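Local coordinates for protein beta-galactosidase (Trichoderma reesei, PDB 3OG2) that probably hydrolyses terminal non-reducing beta-D-galactose residues of beta-D-galactosides, as a secreted glycoprotein of glycoside hydrolase family 35, at residues Thr473-Ala478 with Pro579-Ile584; Glu613-Pro618 with Leu638-Ala643; Tyr663-Leu668 with Ser860-Gly865. All coordinates share one frame; numbering follows the deposited sequence. Where two conformers were deposited one is given.

In the fold
From the N terminus, the chain runs through the TIM barrel and on to strand 470-476, where interaction 1 begins. It closes a loop of about a hundred residues when 579-584 returns against 473-478, joining the edge of a five-stranded sheet to strand 583-585 of the next beta domain. Interaction 2 follows in series and closes a short loop of 19 residues: strands 612-615 and 641-643 are neighbours in the sheet that also holds 583-585. The two touch: Ile615 N makes a probable hydrogen bond to Ile583 O, and Phe477 packs on Gly616. Interaction 3, its centre about 62 Å from either, closes the longest loop, 191 residues, joining strand 663-666 to 860-865. None of the three nest or cross.

Interaction 1 (Thr473-Ala478 with Pro579-Ile584); sequences TWNEFA and PDSVII
With chi1 at -150°, Asn475 has its CG on the far side of CB from the backbone N, which carries its amide across to 579-584; Ser581 turns OG in between its own N and carbonyl carbon (chi1 71°) to meet it. The amide nitrogen is gripped twice. Asn475 ND2 donates to Ser581 OG at 2.9 Å, the acceptor lying exactly in the amide plane, and to Pro579 O at 3.0 Å, a more bent bond with the oxygen tilted out of that plane. Water 1 extends the polar line, donating to Thr473 OG1 and pairing with Ser581 OG at 2.8 Å. This is a junction between two beta domains: strand 470-476 is the edge of its sheet and pairs with 481-487, whereas strand 583-585 belongs to the neighbouring sheet. The two segments run nearly at right angles, and both direct hydrogen bonds start from the Asn475 side chain, one ending on a backbone carbonyl. Thr473 and Ile583 meet tip to tip, CG2 against CD1 at 3.6 Å. Phe477 crosses Ile583 at about a right angle, and its ring edge meets Ser581 O, in plane and 3.3 Å from Phe477 CE1.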
loop_
_atom_site.group_PDB
_atom_site.type_symbol
_atom_site.label_atom_id
_atom_site.label_comp_id
_atom_site.label_asym_id
_atom_site.label_seq_id
_atom_site.Cartn_x
_atom_site.Cartn_y
_atom_site.Cartn_z
ATOM N N THR A 473 -25.284 -2.764 8.394
ATOM C CA THR A 473 -25.903 -2.817 7.073
ATOM C C THR A 473 -27.397 -2.922 7.234
ATOM O O THR A 473 -27.905 -3.192 8.359
ATOM C CB THR A 473 -25.361 -4.000 6.236
ATOM O OG1 THR A 473 -25.672 -3.770 4.855
ATOM C CG2 THR A 473 -25.993 -5.337 6.639
ATOM N N TRP A 474 -28.107 -2.746 6.134
ATOM C CA TRP A 474 -29.534 -3.119 6.133
ATOM C C TRP A 474 -29.872 -3.410 4.678
ATOM O O TRP A 474 -29.184 -2.899 3.786
ATOM C CB TRP A 474 -30.442 -2.031 6.712
ATOM C CG TRP A 474 -30.439 -0.771 5.905
ATOM C CD1 TRP A 474 -29.616 0.305 6.110
ATOM C CD2 TRP A 474 -31.263 -0.447 4.783
ATOM N NE1 TRP A 474 -29.874 1.280 5.178
ATOM C CE2 TRP A 474 -30.875 0.847 4.353
ATOM C CE3 TRP A 474 -32.274 -1.156 4.109
ATOM C CZ2 TRP A 474 -31.499 1.438 3.270
ATOM C CZ3 TRP A 474 -32.901 -0.554 3.016
ATOM C CH2 TRP A 474 -32.490 0.747 2.618
ATOM N N ASN A 475 -30.907 -4.225 4.444
ATOM C CA ASN A 475 -31.389 -4.393 3.092
ATOM C C ASN A 475 -32.838 -4.850 3.152
ATOM O O ASN A 475 -33.300 -5.451 4.113
ATOM C CB ASN A 475 -30.528 -5.420 2.294
ATOM C CG ASN A 475 -30.559 -5.033 0.823
ATOM O OD1 ASN A 475 -31.462 -4.281 0.318
ATOM N ND2 ASN A 475 -29.568 -5.407 0.074
ATOM N N GLU A 476 -33.553 -4.522 2.088
ATOM C CA GLU A 476 -34.926 -4.956 1.835
ATOM C C GLU A 476 -34.846 -6.211 0.970
ATOM O O GLU A 476 -34.483 -6.118 -0.194
ATOM C CB GLU A 476 -35.689 -3.824 1.148
ATOM C CG GLU A 476 -37.133 -4.306 0.899
ATOM C CD GLU A 476 -38.097 -3.240 0.464
ATOM O OE1 GLU A 476 -37.811 -2.044 0.674
ATOM O OE2 GLU A 476 -39.145 -3.653 -0.060
ATOM N N PHE A 477 -35.175 -7.385 1.479
ATOM C CA PHE A 477 -35.227 -8.648 0.782
ATOM C C PHE A 477 -36.677 -8.907 0.399
ATOM O O PHE A 477 -37.595 -8.151 0.709
ATOM C CB PHE A 477 -34.682 -9.765 1.664
ATOM C CG PHE A 477 -33.239 -9.526 2.048
ATOM C CD1 PHE A 477 -32.264 -9.585 1.089
ATOM C CD2 PHE A 477 -32.852 -9.232 3.356
ATOM C CE1 PHE A 477 -30.944 -9.338 1.422
ATOM C CE2 PHE A 477 -31.530 -9.034 3.690
ATOM C CZ PHE A 477 -30.539 -9.118 2.727
ATOM N N ALA A 478 -36.907 -9.997 -0.314
ATOM C CA ALA A 478 -38.276 -10.092 -0.858
ATOM C C ALA A 478 -39.322 -10.290 0.232
ATOM O O ALA A 478 -40.492 -9.948 0.056
ATOM C CB ALA A 478 -38.289 -11.187 -1.899
ATOM N N PRO A 579 -26.934 -1.565 -2.656
ATOM C CA PRO A 579 -27.034 -2.590 -3.708
ATOM C C PRO A 579 -27.777 -3.824 -3.225
ATOM O O PRO A 579 -27.836 -4.160 -2.019
ATOM C CB PRO A 579 -25.574 -3.015 -3.901
ATOM C CG PRO A 579 -24.966 -2.801 -2.521
ATOM C CD PRO A 579 -25.578 -1.501 -2.101
ATOM N N ASP A 580 -28.326 -4.594 -4.152
ATOM C CA ASP A 580 -28.847 -5.918 -3.809
ATOM C C ASP A 580 -27.693 -6.736 -3.252
ATOM O O ASP A 580 -26.554 -6.672 -3.758
ATOM C CB ASP A 580 -29.391 -6.589 -5.069
ATOM C CG ASP A 580 -30.647 -5.936 -5.595
ATOM O OD1 ASP A 580 -31.208 -5.048 -4.942
ATOM O OD2 ASP A 580 -31.055 -6.352 -6.711
ATOM N N SER A 581 -27.954 -7.488 -2.209
ATOM C CA SER A 581 -26.873 -8.160 -1.492
ATOM C C SER A 581 -27.374 -9.448 -0.802
ATOM O O SER A 581 -28.581 -9.703 -0.832
ATOM C CB SER A 581 -26.301 -7.216 -0.428
ATOM O OG SER A 581 -27.248 -7.054 0.634
ATOM N N VAL A 582 -26.460 -10.187 -0.205
ATOM C CA VAL A 582 -26.832 -11.194 0.788
ATOM C C VAL A 582 -25.926 -10.907 1.975
ATOM O O VAL A 582 -24.781 -10.438 1.814
ATOM C CB VAL A 582 -26.652 -12.640 0.312
ATOM C CG1 VAL A 582 -27.438 -12.913 -0.971
ATOM C CG2 VAL A 582 -25.181 -12.955 0.106
ATOM N N ILE A 583 -26.430 -11.115 3.164
ATOM C CA ILE A 583 -25.682 -10.845 4.375
ATOM C C ILE A 583 -25.177 -12.177 4.924
ATOM O O ILE A 583 -25.973 -13.110 5.023
ATOM C CB ILE A 583 -26.530 -10.118 5.429
ATOM C CG1 ILE A 583 -27.015 -8.748 4.909
ATOM C CG2 ILE A 583 -25.772 -9.971 6.735
ATOM C CD1 ILE A 583 -28.094 -8.096 5.734
ATOM N N ILE A 584 -23.871 -12.258 5.200
ATOM C CA ILE A 584 -23.331 -13.545 5.674
ATOM C C ILE A 584 -22.612 -13.303 6.988
ATOM O O ILE A 584 -21.745 -12.422 7.085
ATOM C CB ILE A 584 -22.405 -14.189 4.619
ATOM C CG1 ILE A 584 -23.195 -14.495 3.344
ATOM C CG2 ILE A 584 -21.682 -15.427 5.197
ATOM C CD1 ILE A 584 -22.459 -15.141 2.197
HETATM O O HOH W 1 -27.119 -5.028 2.529
#

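Interaction 2 (Glu613-Pro618 with Leu638-Ala643); sequences EIIGIP and LGDWIA
Ile617 reaches across to Trp641 and lays its side chain over one face of the indole, the two crossing at about a right angle. From CB the side chain splits. CG1 stands over the five-membered ring, 3.8 Å from its centroid and 11° off the normal, a CH-pi contact; the same carbon touches Gly639 O at 3.6 Å. At the end of that branch, CD1 sits over the centre of the indole and 3.6 Å above its plane. The other branch, CG2, goes to the benzo side and meets Trp641 CZ2 at 3.6 Å. A chi1 of -50° sets CG1 opposite the carbonyl carbon and leaves CG2 opposite the N, which spreads the two branches along the ring system. Tyr633 also stacks with Trp641.

Strands 612-615 and 641-643 run antiparallel. Ile614 and Trp641 form the hydrogen-bonded pair, with Ile614 N to Trp641 O at 2.8 Å and Trp641 N to Ile614 O at 3.0 Å; Glu613 and Ile642 form the adjoining non-hydrogen-bonded pair, their side chains side by side. Where the strands part, water 2 takes over: it accepts from Gly616 N and donates to Gly639 O and Asp640 OD1.

The other oxygen of Asp640, OD2, lies 4.2 Å from Glu613 OE2. Each carboxylate has a basic partner in the preceding domain: Arg537 makes a salt bridge to Glu613, and Lys480 one to Asp640, whose OD2 is hydrogen-bonded to Tyr548. Those positive charges would be expected to offset the closeness of the two acids and to keep both ionised, so the acids' mutual approach is probably tolerated as part of a charged link to the preceding beta domain.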
loop_
_atom_site.group_PDB
_atom_site.type_symbol
_atom_site.label_atom_id
_atom_site.label_comp_id
_atom_site.label_asym_id
_atom_site.label_seq_id
_atom_site.Cartn_x
_atom_site.Cartn_y
_atom_site.Cartn_z
ATOM N N GLU A 613 -23.704 -18.354 8.380
ATOM C CA GLU A 613 -25.127 -18.062 8.451
ATOM C C GLU A 613 -25.465 -17.083 7.322
ATOM O O GLU A 613 -24.826 -16.058 7.187
ATOM C CB GLU A 613 -25.502 -17.470 9.797
ATOM C CG GLU A 613 -26.974 -17.050 9.910
ATOM C CD GLU A 613 -27.192 -16.349 11.248
ATOM O OE1 GLU A 613 -26.373 -15.482 11.682
ATOM O OE2 GLU A 613 -28.219 -16.600 11.938
ATOM N N ILE A 614 -26.411 -17.466 6.503
ATOM C CA ILE A 614 -26.795 -16.686 5.322
ATOM C C ILE A 614 -28.131 -16.026 5.568
ATOM O O ILE A 614 -29.092 -16.737 5.882
ATOM C CB ILE A 614 -26.922 -17.602 4.096
ATOM C CG1 ILE A 614 -25.828 -18.640 4.063
ATOM C CG2 ILE A 614 -26.952 -16.752 2.833
ATOM C CD1 ILE A 614 -24.475 -18.213 3.711
ATOM N N ILE A 615 -28.148 -14.719 5.469
ATOM C CA ILE A 615 -29.353 -13.934 5.789
ATOM C C ILE A 615 -29.829 -13.221 4.556
ATOM O O ILE A 615 -29.021 -12.505 3.919
ATOM C CB ILE A 615 -29.016 -12.956 6.937
ATOM C CG1 ILE A 615 -28.591 -13.714 8.212
ATOM C CG2 ILE A 615 -30.156 -11.989 7.220
ATOM C CD1 ILE A 615 -27.807 -12.845 9.196
ATOM N N GLY A 616 -31.080 -13.411 4.181
ATOM C CA GLY A 616 -31.616 -12.764 2.983
ATOM C C GLY A 616 -31.500 -13.647 1.780
ATOM O O GLY A 616 -30.854 -13.311 0.795
ATOM N N ILE A 617 -32.099 -14.818 1.800
ATOM C CA ILE A 617 -32.035 -15.735 0.669
ATOM C C ILE A 617 -32.848 -15.233 -0.521
ATOM O O ILE A 617 -34.019 -14.990 -0.296
ATOM C CB ILE A 617 -32.596 -17.102 1.160
ATOM C CG1 ILE A 617 -31.950 -17.580 2.473
ATOM C CG2 ILE A 617 -32.474 -18.085 0.010
ATOM C CD1 ILE A 617 -30.468 -17.588 2.433
ATOM N N PRO A 618 -32.273 -15.086 -1.725
ATOM C CA PRO A 618 -33.068 -14.562 -2.835
ATOM C C PRO A 618 -34.223 -15.529 -3.116
ATOM O O PRO A 618 -34.230 -16.767 -2.866
ATOM C CB PRO A 618 -32.085 -14.482 -3.993
ATOM C CG PRO A 618 -30.736 -14.669 -3.409
ATOM C CD PRO A 618 -30.896 -15.402 -2.092
ATOM N N LEU A 638 -36.657 -17.610 11.036
ATOM C CA LEU A 638 -36.626 -16.370 10.260
ATOM C C LEU A 638 -36.231 -16.633 8.819
ATOM O O LEU A 638 -36.115 -15.706 7.995
ATOM C CB LEU A 638 -35.628 -15.391 10.912
ATOM C CG LEU A 638 -36.044 -14.908 12.320
ATOM C CD1 LEU A 638 -34.994 -13.964 12.867
ATOM C CD2 LEU A 638 -37.406 -14.286 12.239
ATOM N N GLY A 639 -35.918 -17.879 8.463
ATOM C CA GLY A 639 -35.579 -18.219 7.066
ATOM C C GLY A 639 -34.096 -18.008 6.794
ATOM O O GLY A 639 -33.711 -17.965 5.616
ATOM N N ASP A 640 -33.245 -17.869 7.817
ATOM C CA ASP A 640 -31.796 -17.790 7.553
ATOM C C ASP A 640 -31.266 -19.214 7.407
ATOM O O ASP A 640 -31.843 -20.167 7.953
ATOM C CB ASP A 640 -31.105 -17.070 8.702
ATOM C CG ASP A 640 -31.637 -15.671 8.894
ATOM O OD1 ASP A 640 -32.030 -15.042 7.889
ATOM O OD2 ASP A 640 -31.648 -15.115 9.994
ATOM N N TRP A 641 -30.192 -19.356 6.688
ATOM C CA TRP A 641 -29.587 -20.666 6.497
ATOM C C TRP A 641 -28.333 -20.780 7.349
ATOM O O TRP A 641 -27.490 -19.867 7.303
ATOM C CB TRP A 641 -29.229 -20.874 5.051
ATOM C CG TRP A 641 -30.394 -21.033 4.131
ATOM C CD1 TRP A 641 -31.718 -21.012 4.432
ATOM C CD2 TRP A 641 -30.275 -21.235 2.723
ATOM N NE1 TRP A 641 -32.423 -21.194 3.272
ATOM C CE2 TRP A 641 -31.595 -21.336 2.203
ATOM C CE3 TRP A 641 -29.170 -21.326 1.851
ATOM C CZ2 TRP A 641 -31.832 -21.543 0.835
ATOM C CZ3 TRP A 641 -29.446 -21.535 0.493
ATOM C CH2 TRP A 641 -30.735 -21.636 0.014
ATOM N N ILE A 642 -28.163 -21.888 8.074
ATOM C CA ILE A 642 -26.932 -22.076 8.847
ATOM C C ILE A 642 -26.248 -23.321 8.282
ATOM O O ILE A 642 -26.806 -24.434 8.332
ATOM C CB ILE A 642 -27.171 -22.213 10.342
ATOM C CG1 ILE A 642 -27.926 -20.974 10.862
ATOM C CG2 ILE A 642 -25.845 -22.382 11.070
ATOM C CD1 ILE A 642 -29.203 -21.432 11.530
ATOM N N ALA A 643 -25.070 -23.093 7.755
ATOM C CA ALA A 643 -24.312 -24.152 7.073
ATOM C C ALA A 643 -22.974 -24.397 7.756
ATOM O O ALA A 643 -22.441 -23.515 8.460
ATOM C CB ALA A 643 -24.180 -23.786 5.603
HETATM O O HOH W 2 -33.175 -15.156 4.969
#

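Interaction 3 (Tyr663-Leu668 with Ser860-Gly865); sequences YKVDSL and SDFTHG
Lys664 and Thr863 face each other as an antiparallel hydrogen-bonded pair, a single bridge with Lys664 N to Thr863 O at 2.9 Å and Thr863 N to Lys664 O at 2.8 Å. Both bonds are nearly straight. Beside them, Tyr663 CA makes a CA-H...O contact to the same Thr863 O, which thus receives both an N-H and a C-H.

Phe862 points toward 663-668, and its ring is packed by two residues of the strand: Val665 places CG1 over one face, 3.7 Å above the plane and offset toward the rim, while the CB of Tyr663 lies 3.7 Å from Phe862 CD2. Val665 achieves this with chi1 at 65°, which wedges CG1 between its own N and carbonyl carbon and turns CG2 the other way, where it touches Asp861 O at 3.6 Å. The backbone N of Lys664 lies at the edge of the Phe862 ring, in its plane. Phe862 also packs on Ala888 of strand 883-894.

At the other end of the bridge the Tyr663 ring leans on His864, CE2 reaching His864 CB at 3.7 Å. The two rings are oblique, their planes at 43°, so they neither stack nor meet edge to face. The Tyr663 hydroxyl bonds with Lys661 just before the strand.

Strand 663-666 is the outermost strand of a five-stranded antiparallel sheet and pairs on one side with 883-894. The loop 860-865 adds a single beta bridge along its outer edge, and residues nearly two hundred positions apart in sequence thereby come together at the margin of the same antiparallel sheet as 883-894.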
loop_
_atom_site.group_PDB
_atom_site.type_symbol
_atom_site.label_atom_id
_atom_site.label_comp_id
_atom_site.label_asym_id
_atom_site.label_seq_id
_atom_site.Cartn_x
_atom_site.Cartn_y
_atom_site.Cartn_z
ATOM N N TYR A 663 25.172 -23.689 -3.865
ATOM C CA TYR A 663 26.293 -23.465 -4.750
ATOM C C TYR A 663 26.779 -22.047 -4.522
ATOM O O TYR A 663 25.968 -21.165 -4.308
ATOM C CB TYR A 663 25.871 -23.627 -6.217
ATOM C CG TYR A 663 25.614 -25.079 -6.568
ATOM C CD1 TYR A 663 24.401 -25.731 -6.340
ATOM C CD2 TYR A 663 26.631 -25.827 -7.159
ATOM C CE1 TYR A 663 24.250 -27.073 -6.700
ATOM C CE2 TYR A 663 26.482 -27.149 -7.515
ATOM C CZ TYR A 663 25.278 -27.754 -7.278
ATOM O OH TYR A 663 25.185 -29.080 -7.639
ATOM N N LYS A 664 28.085 -21.837 -4.651
ATOM C CA LYS A 664 28.665 -20.516 -4.401
ATOM C C LYS A 664 29.480 -20.023 -5.580
ATOM O O LYS A 664 30.161 -20.829 -6.229
ATOM C CB LYS A 664 29.560 -20.643 -3.163
ATOM C CG LYS A 664 30.345 -19.386 -2.788
ATOM C CD LYS A 664 31.351 -19.702 -1.689
ATOM C CE LYS A 664 32.119 -18.472 -1.260
ATOM N NZ LYS A 664 33.518 -18.742 -0.834
ATOM N N VAL A 665 29.465 -18.707 -5.784
ATOM C CA VAL A 665 30.366 -18.093 -6.761
ATOM C C VAL A 665 30.937 -16.815 -6.143
ATOM O O VAL A 665 30.215 -16.078 -5.470
ATOM C CB VAL A 665 29.673 -17.885 -8.115
ATOM C CG1 VAL A 665 28.531 -16.884 -8.059
ATOM C CG2 VAL A 665 30.692 -17.409 -9.168
ATOM N N ASP A 666 32.232 -16.567 -6.364
ATOM C CA ASP A 666 32.807 -15.268 -5.952
ATOM C C ASP A 666 32.176 -14.164 -6.756
ATOM O O ASP A 666 32.180 -14.228 -7.988
ATOM C CB ASP A 666 34.301 -15.342 -6.210
ATOM C CG ASP A 666 35.052 -14.118 -5.694
ATOM O OD1 ASP A 666 34.498 -13.128 -5.186
ATOM O OD2 ASP A 666 36.301 -14.192 -5.784
ATOM N N SER A 667 31.624 -13.182 -6.054
ATOM C CA SER A 667 31.043 -12.073 -6.784
ATOM C C SER A 667 31.855 -10.794 -6.624
ATOM O O SER A 667 31.345 -9.703 -6.862
ATOM C CB SER A 667 29.596 -11.843 -6.355
ATOM O OG SER A 667 28.963 -10.849 -7.205
ATOM N N LEU A 668 33.137 -10.933 -6.288
ATOM C CA LEU A 668 34.068 -9.814 -6.434
ATOM C C LEU A 668 35.343 -10.285 -7.131
ATOM O O LEU A 668 36.484 -10.129 -6.647
ATOM C CB LEU A 668 34.307 -9.199 -5.060
ATOM C CG LEU A 668 34.897 -7.786 -5.081
ATOM C CD1 LEU A 668 33.957 -6.750 -5.705
ATOM C CD2 LEU A 668 35.293 -7.398 -3.630
ATOM N N SER A 860 28.208 -25.067 -13.376
ATOM C CA SER A 860 29.639 -25.286 -13.580
ATOM C C SER A 860 30.477 -24.062 -13.260
ATOM O O SER A 860 31.719 -24.086 -13.095
ATOM C CB SER A 860 29.848 -25.724 -15.044
ATOM O OG SER A 860 29.505 -24.649 -15.916
ATOM N N ASP A 861 29.824 -22.903 -13.173
ATOM C CA ASP A 861 30.555 -21.676 -12.841
ATOM C C ASP A 861 30.599 -21.468 -11.334
ATOM O O ASP A 861 31.254 -20.537 -10.851
ATOM C CB ASP A 861 29.902 -20.481 -13.539
ATOM C CG ASP A 861 30.096 -20.538 -15.045
ATOM O OD1 ASP A 861 31.271 -20.607 -15.480
ATOM O OD2 ASP A 861 29.079 -20.512 -15.780
ATOM N N PHE A 862 29.901 -22.316 -10.609
ATOM C CA PHE A 862 29.830 -22.240 -9.152
ATOM C C PHE A 862 30.630 -23.387 -8.528
ATOM O O PHE A 862 31.075 -24.259 -9.258
ATOM C CB PHE A 862 28.389 -22.396 -8.700
ATOM C CG PHE A 862 27.454 -21.249 -9.023
ATOM C CD1 PHE A 862 27.168 -20.875 -10.332
ATOM C CD2 PHE A 862 26.859 -20.551 -7.964
ATOM C CE1 PHE A 862 26.262 -19.812 -10.557
ATOM C CE2 PHE A 862 25.930 -19.535 -8.215
ATOM C CZ PHE A 862 25.633 -19.176 -9.514
ATOM N N THR A 863 30.787 -23.337 -7.220
ATOM C CA THR A 863 31.467 -24.360 -6.441
ATOM C C THR A 863 30.442 -24.973 -5.482
ATOM O O THR A 863 29.518 -24.306 -5.052
ATOM C CB THR A 863 32.590 -23.754 -5.592
ATOM O OG1 THR A 863 33.712 -23.592 -6.492
ATOM C CG2 THR A 863 33.033 -24.671 -4.481
ATOM N N HIS A 864 30.582 -26.234 -5.140
ATOM C CA HIS A 864 29.745 -26.886 -4.154
ATOM C C HIS A 864 30.680 -27.626 -3.198
ATOM O O HIS A 864 31.600 -28.281 -3.692
ATOM C CB HIS A 864 28.758 -27.899 -4.739
ATOM C CG HIS A 864 27.994 -28.607 -3.649
ATOM N ND1 HIS A 864 28.240 -29.916 -3.285
ATOM C CD2 HIS A 864 26.978 -28.128 -2.849
ATOM C CE1 HIS A 864 27.391 -30.225 -2.287
ATOM N NE2 HIS A 864 26.631 -29.164 -2.016
ATOM N N GLY A 865 30.447 -27.525 -1.907
ATOM C CA GLY A 865 31.198 -28.330 -0.936
ATOM C C GLY A 865 30.402 -28.417 0.360
ATOM O O GLY A 865 29.436 -27.704 0.658
#